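Local structure of Cas13d (uncultured Ruminococcus sp, 6IV9) at residues 179-184 / 748-753; 282-287 / 503-508; 754-759 / 775-780. The protein binds CRISPR RNA and, as a Cas13d effector with two HEPN domains, carries out guide-RNA maturation and RNA-guided cleavage of target RNA. The protein carries 2 engineered substitutions. All coordinates share one frame; numbering follows the deposited sequence.

Contact 1 of 3, residues 179-184 / 748-753. With nucleotides of chain B.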
# COMPACT_ATOMS: atom_id res chain seq x y z
N ILE A 179 -11.72 0.28 -3.53
CA ILE A 179 -11.46 0.67 -2.12
C ILE A 179 -11.59 -0.58 -1.25
O ILE A 179 -10.78 -0.80 -0.39
CB ILE A 179 -12.46 1.75 -1.68
CG1 ILE A 179 -12.15 3.10 -2.33
CG2 ILE A 179 -12.50 1.86 -0.17
CD1 ILE A 179 -13.21 4.14 -2.14
N GLU A 180 -12.63 -1.37 -1.49
CA GLU A 180 -12.83 -2.60 -0.68
C GLU A 180 -11.71 -3.61 -0.95
O GLU A 180 -11.30 -4.23 -0.02
CB GLU A 180 -14.28 -3.07 -0.75
CG GLU A 180 -15.22 -2.02 -0.20
CD GLU A 180 -16.70 -2.34 -0.28
OE1 GLU A 180 -17.02 -3.49 -0.42
OE2 GLU A 180 -17.49 -1.42 -0.23
N LYS A 181 -11.24 -3.72 -2.20
CA LYS A 181 -10.18 -4.71 -2.51
C LYS A 181 -8.92 -4.36 -1.72
O LYS A 181 -8.35 -5.24 -1.15
CB LYS A 181 -9.68 -4.62 -3.95
CG LYS A 181 -10.64 -4.99 -5.06
CD LYS A 181 -9.98 -5.36 -6.36
CE LYS A 181 -9.02 -4.37 -6.96
NZ LYS A 181 -8.95 -4.53 -8.43
N ILE A 182 -8.53 -3.09 -1.74
CA ILE A 182 -7.29 -2.68 -1.03
C ILE A 182 -7.46 -2.82 0.49
O ILE A 182 -6.53 -3.21 1.13
CB ILE A 182 -6.75 -1.31 -1.49
CG1 ILE A 182 -5.26 -1.19 -1.16
CG2 ILE A 182 -7.54 -0.16 -0.92
CD1 ILE A 182 -4.37 -1.96 -2.08
N LEU A 183 -8.63 -2.51 1.03
CA LEU A 183 -8.85 -2.67 2.48
C LEU A 183 -8.77 -4.16 2.85
O LEU A 183 -8.26 -4.45 3.90
CB LEU A 183 -10.19 -2.07 2.89
CG LEU A 183 -10.22 -0.55 2.94
CD1 LEU A 183 -11.63 -0.06 3.16
CD2 LEU A 183 -9.28 -0.03 4.01
N ALA A 184 -9.25 -5.03 1.97
CA ALA A 184 -9.21 -6.48 2.23
C ALA A 184 -7.75 -6.94 2.37
O ALA A 184 -7.46 -7.74 3.23
CB ALA A 184 -9.91 -7.22 1.14
N ALA A 748 -8.12 -11.98 -4.73
CA ALA A 748 -8.90 -12.99 -5.46
C ALA A 748 -10.00 -13.58 -4.56
O ALA A 748 -11.12 -13.72 -5.01
CB ALA A 748 -7.98 -14.04 -5.99
N ILE A 749 -9.67 -13.91 -3.31
CA ILE A 749 -10.66 -14.48 -2.36
C ILE A 749 -11.75 -13.44 -2.06
O ILE A 749 -12.91 -13.77 -2.08
CB ILE A 749 -9.98 -14.92 -1.06
CG1 ILE A 749 -9.09 -16.14 -1.27
CG2 ILE A 749 -11.00 -15.15 0.03
CD1 ILE A 749 -9.82 -17.35 -1.74
N HIS A 750 -11.34 -12.21 -1.80
CA HIS A 750 -12.32 -11.15 -1.48
C HIS A 750 -13.30 -10.99 -2.65
O HIS A 750 -14.48 -10.93 -2.41
CB HIS A 750 -11.57 -9.84 -1.27
CG HIS A 750 -12.43 -8.63 -1.40
ND1 HIS A 750 -13.23 -8.21 -0.41
CD2 HIS A 750 -12.63 -7.80 -2.43
CE1 HIS A 750 -13.88 -7.15 -0.80
NE2 HIS A 750 -13.54 -6.88 -2.02
N CYS A 751 -12.79 -10.95 -3.87
CA CYS A 751 -13.63 -10.80 -5.08
C CYS A 751 -14.55 -12.00 -5.31
O CYS A 751 -15.67 -11.79 -5.72
CB CYS A 751 -12.76 -10.55 -6.29
SG CYS A 751 -11.99 -8.92 -6.19
N LEU A 752 -14.04 -13.21 -5.08
CA LEU A 752 -14.87 -14.42 -5.26
C LEU A 752 -16.04 -14.38 -4.27
O LEU A 752 -17.13 -14.62 -4.69
CB LEU A 752 -13.99 -15.65 -5.00
CG LEU A 752 -14.73 -16.98 -4.91
CD1 LEU A 752 -15.49 -17.27 -6.18
CD2 LEU A 752 -13.78 -18.11 -4.59
N GLU A 753 -15.78 -14.07 -3.01
CA GLU A 753 -16.90 -14.01 -2.03
C GLU A 753 -17.88 -12.90 -2.45
O GLU A 753 -19.07 -13.13 -2.42
CB GLU A 753 -16.36 -13.70 -0.64
CG GLU A 753 -15.44 -14.76 -0.07
CD GLU A 753 -15.10 -14.52 1.39
OE1 GLU A 753 -15.46 -13.48 1.90
OE2 GLU A 753 -14.49 -15.37 1.99
P A B 28 -6.23 -3.20 -10.45
OP1 A B 28 -7.34 -2.45 -9.83
OP2 A B 28 -6.52 -4.37 -11.34
O5' A B 28 -5.30 -2.27 -11.36
C5' A B 28 -5.00 -0.87 -11.07
C4' A B 28 -4.63 -0.26 -12.38
O4' A B 28 -3.44 -0.92 -12.93
C3' A B 28 -5.69 -0.37 -13.48
O3' A B 28 -5.47 0.71 -14.38
C2' A B 28 -5.27 -1.63 -14.24
O2' A B 28 -5.75 -1.71 -15.57
C1' A B 28 -3.74 -1.54 -14.15
N9 A B 28 -3.06 -2.86 -14.19
C8 A B 28 -3.42 -3.98 -13.48
N7 A B 28 -2.66 -5.02 -13.71
C5 A B 28 -1.73 -4.55 -14.62
C6 A B 28 -0.69 -5.20 -15.32
N6 A B 28 -0.36 -6.47 -15.12
N1 A B 28 0.03 -4.47 -16.18
C2 A B 28 -0.30 -3.19 -16.38
N3 A B 28 -1.32 -2.49 -15.86
C4 A B 28 -2.00 -3.25 -14.98
P A B 27 -7.23 -8.01 -9.53
OP1 A B 27 -7.09 -9.23 -8.67
OP2 A B 27 -8.56 -7.40 -9.61
O5' A B 27 -6.36 -6.78 -9.10
C5' A B 27 -4.96 -7.03 -8.81
C4' A B 27 -4.31 -5.77 -8.40
O4' A B 27 -2.94 -6.02 -8.07
C3' A B 27 -4.25 -4.70 -9.49
O3' A B 27 -5.16 -3.66 -9.23
C2' A B 27 -2.81 -4.14 -9.40
O2' A B 27 -2.80 -2.73 -9.30
C1' A B 27 -2.28 -4.81 -8.12
N9 A B 27 -0.85 -5.06 -8.14
C8 A B 27 0.01 -4.65 -7.16
N7 A B 27 1.27 -4.90 -7.42
C5 A B 27 1.23 -5.53 -8.66
C6 A B 27 2.24 -6.07 -9.48
N6 A B 27 3.54 -6.03 -9.17
N1 A B 27 1.87 -6.61 -10.66
C2 A B 27 0.57 -6.65 -10.96
N3 A B 27 -0.47 -6.23 -10.25
C4 A B 27 -0.07 -5.66 -9.10
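Helical segments 179-184 and 748-753 approach to 9.6 Å between axes, with 131° between their N-to-C directions, and come nearest at Ala184 and His750. His750 takes part in three of the four residue contacts. Its CG is anti to the backbone N (chi1 160°), which sends the imidazole across to the other segment. Glu180 O lies over one ring face, 3.9 Å above the plane and offset toward the rim. The Ala184 methyl meets the ring obliquely, CB to ND1 of His750 at 3.8 Å. No hydrogen bond joins the segments. Instead, ND1 of His750 donates to Val291 O, at the end of helix 267-291. Glu180 likewise turns its carboxylate elsewhere, to Tyr304 OH. Helices 168-197 and 713-760, which carry the segments, probably belong to the two HEPN domains, so this is consistent with part of the interface between them. Lys181 runs past Cys751, with CD 4.1 Å from Cys751 SG, and bends at chi3 (-55°). Its ammonium then reaches the guide RNA of chain B. Lys181 NZ spans two successive phosphates, donating to OP2 of A27 at 3.1 Å and to OP1 of A28 at 3.0 Å, with a weak third bond to O5' of A27.

Contact 2 of 3, residues 282-287 / 503-508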
# COMPACT_ATOMS: atom_id res chain seq x y z
N ALA A 282 -10.72 -3.71 17.71
CA ALA A 282 -12.15 -3.93 17.41
C ALA A 282 -12.49 -3.27 16.07
O ALA A 282 -13.27 -3.81 15.35
CB ALA A 282 -12.97 -3.38 18.53
N ILE A 283 -11.96 -2.09 15.80
CA ILE A 283 -12.23 -1.41 14.50
C ILE A 283 -11.64 -2.24 13.36
O ILE A 283 -12.31 -2.44 12.39
CB ILE A 283 -11.71 0.03 14.50
CG1 ILE A 283 -12.60 0.93 15.36
CG2 ILE A 283 -11.61 0.55 13.09
CD1 ILE A 283 -11.99 2.24 15.70
N VAL A 284 -10.43 -2.75 13.54
CA VAL A 284 -9.80 -3.59 12.49
C VAL A 284 -10.68 -4.82 12.28
O VAL A 284 -10.93 -5.16 11.15
CB VAL A 284 -8.38 -4.00 12.91
CG1 VAL A 284 -7.86 -5.15 12.08
CG2 VAL A 284 -7.42 -2.83 12.85
N GLY A 285 -11.18 -5.42 13.35
CA GLY A 285 -12.05 -6.59 13.23
C GLY A 285 -13.34 -6.26 12.49
O GLY A 285 -13.78 -7.07 11.70
N GLN A 286 -13.90 -5.10 12.76
CA GLN A 286 -15.16 -4.66 12.11
C GLN A 286 -14.93 -4.50 10.60
O GLN A 286 -15.75 -4.95 9.83
CB GLN A 286 -15.64 -3.37 12.77
CG GLN A 286 -16.58 -2.55 11.91
CD GLN A 286 -17.96 -3.15 11.78
OE1 GLN A 286 -18.36 -4.00 12.54
NE2 GLN A 286 -18.68 -2.69 10.79
N ILE A 287 -13.80 -3.91 10.21
CA ILE A 287 -13.50 -3.74 8.77
C ILE A 287 -13.38 -5.12 8.13
O ILE A 287 -13.92 -5.33 7.08
CB ILE A 287 -12.25 -2.88 8.55
CG1 ILE A 287 -12.43 -1.48 9.14
CG2 ILE A 287 -11.93 -2.82 7.08
CD1 ILE A 287 -11.16 -0.69 9.22
N TYR A 503 -6.23 6.91 9.46
CA TYR A 503 -4.96 7.29 10.13
C TYR A 503 -4.63 6.25 11.20
O TYR A 503 -3.51 5.89 11.35
CB TYR A 503 -5.02 8.67 10.78
CG TYR A 503 -3.80 8.94 11.60
CD1 TYR A 503 -2.61 9.29 11.00
CD2 TYR A 503 -3.79 8.75 12.96
CE1 TYR A 503 -1.46 9.49 11.72
CE2 TYR A 503 -2.64 8.95 13.71
CZ TYR A 503 -1.47 9.31 13.09
OH TYR A 503 -0.32 9.49 13.79
N MET A 504 -5.64 5.78 11.92
CA MET A 504 -5.46 4.79 13.00
C MET A 504 -4.85 3.50 12.43
O MET A 504 -3.92 3.01 12.98
CB MET A 504 -6.79 4.48 13.68
CG MET A 504 -6.69 3.47 14.78
SD MET A 504 -6.78 1.77 14.21
CE MET A 504 -8.51 1.71 13.75
N LEU A 505 -5.31 3.08 11.25
CA LEU A 505 -4.84 1.85 10.57
C LEU A 505 -3.34 1.94 10.29
O LEU A 505 -2.68 0.95 10.35
CB LEU A 505 -5.56 1.75 9.23
CG LEU A 505 -6.67 0.72 9.12
CD1 LEU A 505 -7.27 0.32 10.45
CD2 LEU A 505 -7.73 1.16 8.13
N THR A 506 -2.82 3.15 10.05
CA THR A 506 -1.40 3.35 9.68
C THR A 506 -0.44 2.96 10.80
O THR A 506 0.71 2.72 10.52
CB THR A 506 -1.12 4.74 9.11
OG1 THR A 506 -1.14 5.67 10.18
CG2 THR A 506 -2.07 5.11 8.00
N TYR A 507 -0.92 2.85 12.03
CA TYR A 507 -0.07 2.42 13.16
C TYR A 507 0.49 1.02 12.90
O TYR A 507 1.56 0.71 13.34
CB TYR A 507 -0.89 2.36 14.44
CG TYR A 507 -0.82 3.62 15.26
CD1 TYR A 507 -1.51 4.75 14.88
CD2 TYR A 507 -0.03 3.69 16.38
CE1 TYR A 507 -1.43 5.91 15.62
CE2 TYR A 507 0.06 4.84 17.13
CZ TYR A 507 -0.65 5.96 16.75
OH TYR A 507 -0.54 7.07 17.52
N PHE A 508 -0.29 0.20 12.22
CA PHE A 508 0.06 -1.21 11.97
C PHE A 508 0.84 -1.38 10.67
O PHE A 508 1.21 -2.49 10.38
CB PHE A 508 -1.22 -2.03 11.93
CG PHE A 508 -2.06 -1.90 13.18
CD1 PHE A 508 -1.61 -2.39 14.39
CD2 PHE A 508 -3.29 -1.28 13.14
CE1 PHE A 508 -2.37 -2.26 15.54
CE2 PHE A 508 -4.05 -1.16 14.29
CZ PHE A 508 -3.59 -1.65 15.48
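Ile283 and Met504 meet obliquely, and theirs is the tightest contact between segment 282-287 and segment 503-508. The Met504 chain leaves with CG anti to the backbone N (chi1 179°), then bends at both chi2 and chi3. This turns the terminal methyl onto the branch of Ile283. Met504 CE lies 3.4 Å from Ile283 CG2, closer than usual for two carbons, and 3.7 Å from Ile283 CB. Leu505 spreads its two methyls over two partners. Its CD1 meets Val284 CG2 at 4.0 Å from an oblique direction. Its CD2 meets Ile287 CD1, also at 4.0 Å, and these two side chains reach toward each other tip to tip. Leu505 has unusual torsions (chi1 -106°, chi2 23°), so this fit may carry some strain. Val284 CG2 also touches Phe508 CE2 at 4.0 Å, obliquely to the ring. Helix 168-197 covers this side through Ile190, which touches both Val284 and Phe508. Leu318 and Leu321 of helix 312-330 pack on Met504. Helix 267-291 probably belongs to the first HEPN domain, and the contact ties it to segment 503-508. Carbon meets carbon in every pair across the contact. With no hydrogen bond between the segments, cohesion probably rests on shape fit and the burial of apolar surface.

Contact 3 of 3, residues 754-759 / 775-780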
# COMPACT_ATOMS: atom_id res chain seq x y z
N ARG A 754 -17.37 -11.75 -2.82
CA ARG A 754 -18.22 -10.61 -3.23
C ARG A 754 -19.03 -10.97 -4.48
O ARG A 754 -20.21 -10.75 -4.50
CB ARG A 754 -17.29 -9.44 -3.54
CG ARG A 754 -17.95 -8.25 -4.21
CD ARG A 754 -16.94 -7.35 -4.89
NE ARG A 754 -16.54 -7.86 -6.18
CZ ARG A 754 -15.54 -7.41 -6.88
NH1 ARG A 754 -14.82 -6.41 -6.42
NH2 ARG A 754 -15.25 -7.94 -8.05
N ASP A 755 -18.36 -11.51 -5.49
CA ASP A 755 -18.98 -11.88 -6.79
C ASP A 755 -20.01 -13.00 -6.58
O ASP A 755 -21.06 -12.93 -7.16
CB ASP A 755 -17.91 -12.17 -7.84
CG ASP A 755 -17.05 -10.96 -8.18
OD1 ASP A 755 -17.48 -9.86 -7.94
OD2 ASP A 755 -15.96 -11.15 -8.68
N PHE A 756 -19.70 -13.96 -5.73
CA PHE A 756 -20.66 -15.06 -5.47
C PHE A 756 -21.94 -14.47 -4.88
O PHE A 756 -23.00 -14.82 -5.31
CB PHE A 756 -20.07 -16.11 -4.52
CG PHE A 756 -21.05 -17.17 -4.11
CD1 PHE A 756 -21.29 -18.27 -4.91
CD2 PHE A 756 -21.76 -17.06 -2.94
CE1 PHE A 756 -22.19 -19.25 -4.53
CE2 PHE A 756 -22.67 -18.03 -2.56
CZ PHE A 756 -22.88 -19.12 -3.36
N GLY A 757 -21.79 -13.54 -3.95
CA GLY A 757 -22.97 -12.90 -3.35
C GLY A 757 -23.78 -12.16 -4.40
O GLY A 757 -24.98 -12.14 -4.28
N LEU A 758 -23.13 -11.45 -5.32
CA LEU A 758 -23.88 -10.72 -6.37
C LEU A 758 -24.52 -11.68 -7.37
O LEU A 758 -25.67 -11.54 -7.65
CB LEU A 758 -22.93 -9.75 -7.07
CG LEU A 758 -22.46 -8.59 -6.21
CD1 LEU A 758 -21.13 -8.06 -6.70
CD2 LEU A 758 -23.51 -7.50 -6.17
N TYR A 759 -23.78 -12.68 -7.82
CA TYR A 759 -24.32 -13.64 -8.80
C TYR A 759 -25.49 -14.43 -8.21
O TYR A 759 -26.40 -14.78 -8.91
CB TYR A 759 -23.23 -14.59 -9.28
CG TYR A 759 -22.40 -14.09 -10.42
CD1 TYR A 759 -22.94 -13.86 -11.66
CD2 TYR A 759 -21.05 -13.89 -10.26
CE1 TYR A 759 -22.18 -13.42 -12.72
CE2 TYR A 759 -20.27 -13.45 -11.30
CZ TYR A 759 -20.83 -13.22 -12.54
OH TYR A 759 -20.05 -12.80 -13.56
N TYR A 775 -15.62 -23.97 -3.09
CA TYR A 775 -15.20 -22.65 -3.63
C TYR A 775 -15.31 -22.61 -5.16
O TYR A 775 -15.45 -21.54 -5.69
CB TYR A 775 -13.81 -22.29 -3.13
CG TYR A 775 -13.78 -21.66 -1.77
CD1 TYR A 775 -14.00 -20.31 -1.61
CD2 TYR A 775 -13.55 -22.41 -0.64
CE1 TYR A 775 -13.98 -19.72 -0.36
CE2 TYR A 775 -13.52 -21.84 0.62
CZ TYR A 775 -13.74 -20.49 0.76
OH TYR A 775 -13.71 -19.92 1.99
N ARG A 776 -15.29 -23.77 -5.81
CA ARG A 776 -15.32 -23.84 -7.29
C ARG A 776 -16.72 -23.61 -7.86
O ARG A 776 -16.82 -23.51 -9.06
CB ARG A 776 -14.82 -25.20 -7.78
CG ARG A 776 -13.47 -25.62 -7.23
CD ARG A 776 -13.18 -27.07 -7.56
NE ARG A 776 -14.14 -27.96 -6.95
CZ ARG A 776 -14.56 -29.09 -7.47
NH1 ARG A 776 -13.96 -29.59 -8.53
NH2 ARG A 776 -15.59 -29.72 -6.95
N ILE A 777 -17.73 -23.48 -7.02
CA ILE A 777 -19.14 -23.44 -7.50
C ILE A 777 -19.43 -22.28 -8.46
O ILE A 777 -20.20 -22.50 -9.38
CB ILE A 777 -20.12 -23.49 -6.31
CG1 ILE A 777 -21.57 -23.71 -6.75
CG2 ILE A 777 -19.99 -22.26 -5.44
CD1 ILE A 777 -21.80 -24.98 -7.49
N LEU A 778 -18.88 -21.10 -8.23
CA LEU A 778 -19.18 -19.98 -9.15
C LEU A 778 -18.62 -20.26 -10.54
O LEU A 778 -19.36 -20.16 -11.49
CB LEU A 778 -18.52 -18.73 -8.57
CG LEU A 778 -19.29 -17.42 -8.67
CD1 LEU A 778 -18.37 -16.26 -8.93
CD2 LEU A 778 -20.43 -17.47 -9.65
N SER A 779 -17.35 -20.61 -10.63
CA SER A 779 -16.76 -20.88 -11.96
C SER A 779 -17.47 -22.06 -12.63
O SER A 779 -17.73 -22.00 -13.80
CB SER A 779 -15.30 -21.15 -11.83
OG SER A 779 -14.62 -20.00 -11.43
N GLN A 780 -17.74 -23.10 -11.86
CA GLN A 780 -18.38 -24.32 -12.40
C GLN A 780 -19.77 -23.98 -12.92
O GLN A 780 -20.07 -24.29 -14.06
CB GLN A 780 -18.50 -25.29 -11.23
CG GLN A 780 -18.78 -26.73 -11.59
CD GLN A 780 -18.88 -27.49 -10.29
OE1 GLN A 780 -17.89 -27.92 -9.72
NE2 GLN A 780 -20.09 -27.60 -9.77
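Leu778 reaches from the first turn of helix 777-788 to Phe756 and Tyr759 on segment 754-759. The bond from CA to CB of Leu778 points toward that segment. The next atom, Leu778 CG, sits at the edge of the Phe756 ring, near its plane, 4.3 Å from Phe756 CD1. The two methyls end on Tyr759, whose side chain crosses that of Leu778 at about a right angle. Tyr759 CG lies anti to the carbonyl carbon (chi1 -85°), which sets the ring beside these methyls. Leu778 CD2 lies 3.7 Å from Tyr759 CD2, and Leu778 CD1 lies 3.8 Å from the same ring carbon. Leu778 CD1 also lies 4.2 Å from Phe756 N and near Asp755 CB, so it touches the helix backbone. Ile777 CG2 meets Phe756 CE1 obliquely at 3.8 Å. Tyr759 is anchored at its far end, where OH bonds to Leu149 O and to Asn794 ND2. Without the Tyr759 ring, as with an alanine here, both Leu778 methyls would probably lose their ring contact, and Leu149 O and Asn794 ND2 their hydroxyl partner. Arg754 grips Asp755 OD1 side-on with NE, at 2.8 Å, and NH2. Asp755 OD2 bonds to Tyr899 OH. Tyr899 also packs on Leu778. Two successive helices joined by a loop pack here through a leucine set between aromatic rings. This is consistent with the all-helical core of the C-terminal HEPN domain.

Overall arrangement
Contacts 1 and 3 share the long helix 713-760, with centres about 13 Å apart. They touch where Leu752 packs on Tyr775 and Leu778. Contact 2 lies about 17 Å from contact 1 and about 28 Å from contact 3, measured between centres, and touches neither. Along the chain, contact 2 is nested inside the loop closed by contact 1, and contact 3 follows both. Helix 168-197 links contacts 1 and 2: it supplies one side of contact 1 and also covers contact 2. The three contacts thus lead from helix 497-505, through the probable first HEPN domain, to the C-terminal helices. Contact 1 joins distant parts of the sequence beside the guide RNA.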